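Local coordinates for protein (endonuclease) (Salmonella typhimurium, PDB 1BYR) that is an endonuclease of the PLD-like family, with a mixed beta sheet flanked by helices, at residues 32-37 / 58-63. Residues are numbered along the deposited sequence; the frame is centred on the assembly and turned at random.
Sequences MMAYSF and IVIDER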
loop_
_atom_site.group_PDB
_atom_site.type_symbol
_atom_site.label_atom_id
_atom_site.label_comp_id
_atom_site.label_asym_id
_atom_site.label_seq_id
_atom_site.Cartn_x
_atom_site.Cartn_y
_atom_site.Cartn_z
ATOM N N MET A 32 -10.751 -10.177 0.196
ATOM C CA MET A 32 -10.368 -8.782 0.388
ATOM C C MET A 32 -10.110 -8.333 1.829
ATOM O O MET A 32 -10.779 -8.777 2.766
ATOM C CB MET A 32 -11.452 -7.891 -0.228
ATOM C CG MET A 32 -11.177 -6.397 -0.193
ATOM S SD MET A 32 -12.573 -5.571 -0.964
ATOM C CE MET A 32 -11.974 -4.009 -1.328
ATOM N N MET A 33 -9.126 -7.439 1.983
ATOM C CA MET A 33 -8.747 -6.864 3.272
ATOM C C MET A 33 -8.826 -5.364 3.046
ATOM O O MET A 33 -8.322 -4.858 2.040
ATOM C CB MET A 33 -7.286 -7.202 3.643
ATOM C CG MET A 33 -6.925 -8.691 3.723
ATOM S SD MET A 33 -5.204 -8.976 4.265
ATOM C CE MET A 33 -5.354 -8.918 6.035
ATOM N N ALA A 34 -9.447 -4.635 3.969
ATOM C CA ALA A 34 -9.539 -3.203 3.803
ATOM C C ALA A 34 -9.481 -2.453 5.115
ATOM O O ALA A 34 -9.832 -2.985 6.159
ATOM C CB ALA A 34 -10.828 -2.857 3.088
ATOM N N TYR A 35 -9.018 -1.208 5.051
ATOM C CA TYR A 35 -9.000 -0.340 6.221
ATOM C C TYR A 35 -10.296 0.424 5.918
ATOM O O TYR A 35 -11.361 -0.174 5.931
ATOM C CB TYR A 35 -7.773 0.571 6.174
ATOM C CG TYR A 35 -7.753 1.664 7.220
ATOM C CD1 TYR A 35 -8.246 1.445 8.500
ATOM C CD2 TYR A 35 -7.233 2.914 6.925
ATOM C CE1 TYR A 35 -8.224 2.452 9.461
ATOM C CE2 TYR A 35 -7.207 3.929 7.877
ATOM C CZ TYR A 35 -7.699 3.694 9.145
ATOM O OH TYR A 35 -7.657 4.693 10.093
ATOM N N SER A 36 -10.229 1.711 5.609
ATOM C CA SER A 36 -11.446 2.443 5.257
ATOM C C SER A 36 -12.137 1.753 4.076
ATOM O O SER A 36 -11.558 1.628 3.000
ATOM C CB SER A 36 -11.088 3.866 4.884
ATOM O OG SER A 36 -10.203 4.372 5.837
ATOM N N PHE A 37 -13.389 1.339 4.282
ATOM C CA PHE A 37 -14.178 0.604 3.293
ATOM C C PHE A 37 -15.430 1.427 2.951
ATOM O O PHE A 37 -16.471 1.257 3.586
ATOM C CB PHE A 37 -14.538 -0.737 3.954
ATOM C CG PHE A 37 -15.185 -1.747 3.050
ATOM C CD1 PHE A 37 -14.466 -2.379 2.046
ATOM C CD2 PHE A 37 -16.514 -2.116 3.254
ATOM C CE1 PHE A 37 -15.053 -3.376 1.259
ATOM C CE2 PHE A 37 -17.110 -3.107 2.473
ATOM C CZ PHE A 37 -16.383 -3.732 1.474
ATOM N N ILE A 58 -14.830 -10.812 2.750
ATOM C CA ILE A 58 -14.123 -9.594 3.124
ATOM C C ILE A 58 -13.921 -9.363 4.623
ATOM O O ILE A 58 -14.827 -9.587 5.424
ATOM C CB ILE A 58 -14.898 -8.381 2.549
ATOM C CG1 ILE A 58 -15.267 -8.663 1.097
ATOM C CG2 ILE A 58 -14.085 -7.095 2.681
ATOM C CD1 ILE A 58 -16.176 -7.620 0.473
ATOM N N VAL A 59 -12.717 -8.938 5.010
ATOM C CA VAL A 59 -12.434 -8.616 6.411
ATOM C C VAL A 59 -11.897 -7.202 6.426
ATOM O O VAL A 59 -10.928 -6.893 5.727
ATOM C CB VAL A 59 -11.372 -9.540 7.047
ATOM C CG1 VAL A 59 -12.007 -10.856 7.399
ATOM C CG2 VAL A 59 -10.199 -9.726 6.109
ATOM N N ILE A 60 -12.542 -6.334 7.198
ATOM C CA ILE A 60 -12.123 -4.943 7.267
ATOM C C ILE A 60 -11.813 -4.488 8.684
ATOM O O ILE A 60 -12.204 -5.132 9.656
ATOM C CB ILE A 60 -13.218 -4.028 6.687
ATOM C CG1 ILE A 60 -14.413 -3.962 7.646
ATOM C CG2 ILE A 60 -13.671 -4.576 5.343
ATOM C CD1 ILE A 60 -15.618 -3.166 7.097
ATOM N N ASP A 61 -11.086 -3.381 8.793
ATOM C CA ASP A 61 -10.744 -2.807 10.080
ATOM C C ASP A 61 -12.023 -2.343 10.766
ATOM O O ASP A 61 -12.875 -1.708 10.133
ATOM C CB ASP A 61 -9.816 -1.600 9.893
ATOM C CG ASP A 61 -9.437 -0.979 11.204
ATOM O OD1 ASP A 61 -8.670 -1.615 11.947
ATOM O OD2 ASP A 61 -9.910 0.137 11.485
ATOM N N GLU A 62 -12.145 -2.638 12.055
ATOM C CA GLU A 62 -13.341 -2.263 12.806
ATOM C C GLU A 62 -13.430 -0.809 13.243
ATOM O O GLU A 62 -14.398 -0.116 12.911
ATOM C CB GLU A 62 -13.484 -3.159 14.035
ATOM C CG GLU A 62 -14.832 -3.056 14.714
ATOM C CD GLU A 62 -15.004 -4.083 15.813
ATOM O OE1 GLU A 62 -14.759 -5.288 15.559
ATOM O OE2 GLU A 62 -15.377 -3.678 16.935
ATOM N N ARG A 63 -12.431 -0.329 13.978
ATOM C CA ARG A 63 -12.453 1.053 14.470
ATOM C C ARG A 63 -12.548 2.142 13.421
ATOM O O ARG A 63 -13.147 3.188 13.668
ATOM C CB ARG A 63 -11.230 1.326 15.341
ATOM C CG ARG A 63 -11.080 0.405 16.529
ATOM C CD ARG A 63 -9.912 0.895 17.376
ATOM N NE ARG A 63 -9.688 2.322 17.164
ATOM C CZ ARG A 63 -8.548 2.855 16.742
ATOM N NH1 ARG A 63 -7.510 2.082 16.484
ATOM N NH2 ARG A 63 -8.450 4.168 16.579
#
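Met32 to Ala34 and Ile58 to Asp61 run side by side as neighbouring parallel strands, their axes 10° apart. Three backbone hydrogen bonds join them: Val59 N to Met32 O, Ala34 N to Val59 O, and Asp61 N to Ala34 O, the last at 2.9 Å. Met32, Ala34, Ile58 and Ile60 share one face of the sheet; Met33 and Val59 share the other, where Met33 CG lies alongside Val59 CG2 and helix 131-146 covers both side chains.

These are the two strands of a right-handed beta-alpha-beta crossover within the PLD-like domain, helix 40-51 making the connection on the Met32 face. Where the chain leaves strand 29-34, Phe37 turns back onto Ile58 and Ile60, on the face that carries Met32 and Ala34. With CG anti to the backbone N (chi1 -172°), its ring lies across both isoleucines: Ile60 CG2 sits over one face in a CH-pi contact, 4.2 Å from the ring centroid, while Ile58 CD1 meets Phe37 CZ obliquely at 4.0 Å. Ile60 CG2 also packs against Ala34 CB, so one methyl touches both Ala34 of strand 29-34 and the Phe37 ring.

At the strand ends Tyr35 and Asp61 point the same way. Asp61 OD2 approaches the tyrosine ring at its edge, 3.5 Å from Tyr35 CE1, with carboxylate and ring planes 63° apart. Hydrogen bonds from Gln93 N to OD1 and Gly64 N to OD2 hold this buried carboxylate at both oxygens, and Asn65 ND2 bonds the backbone oxygens of both Tyr35 and Asp61.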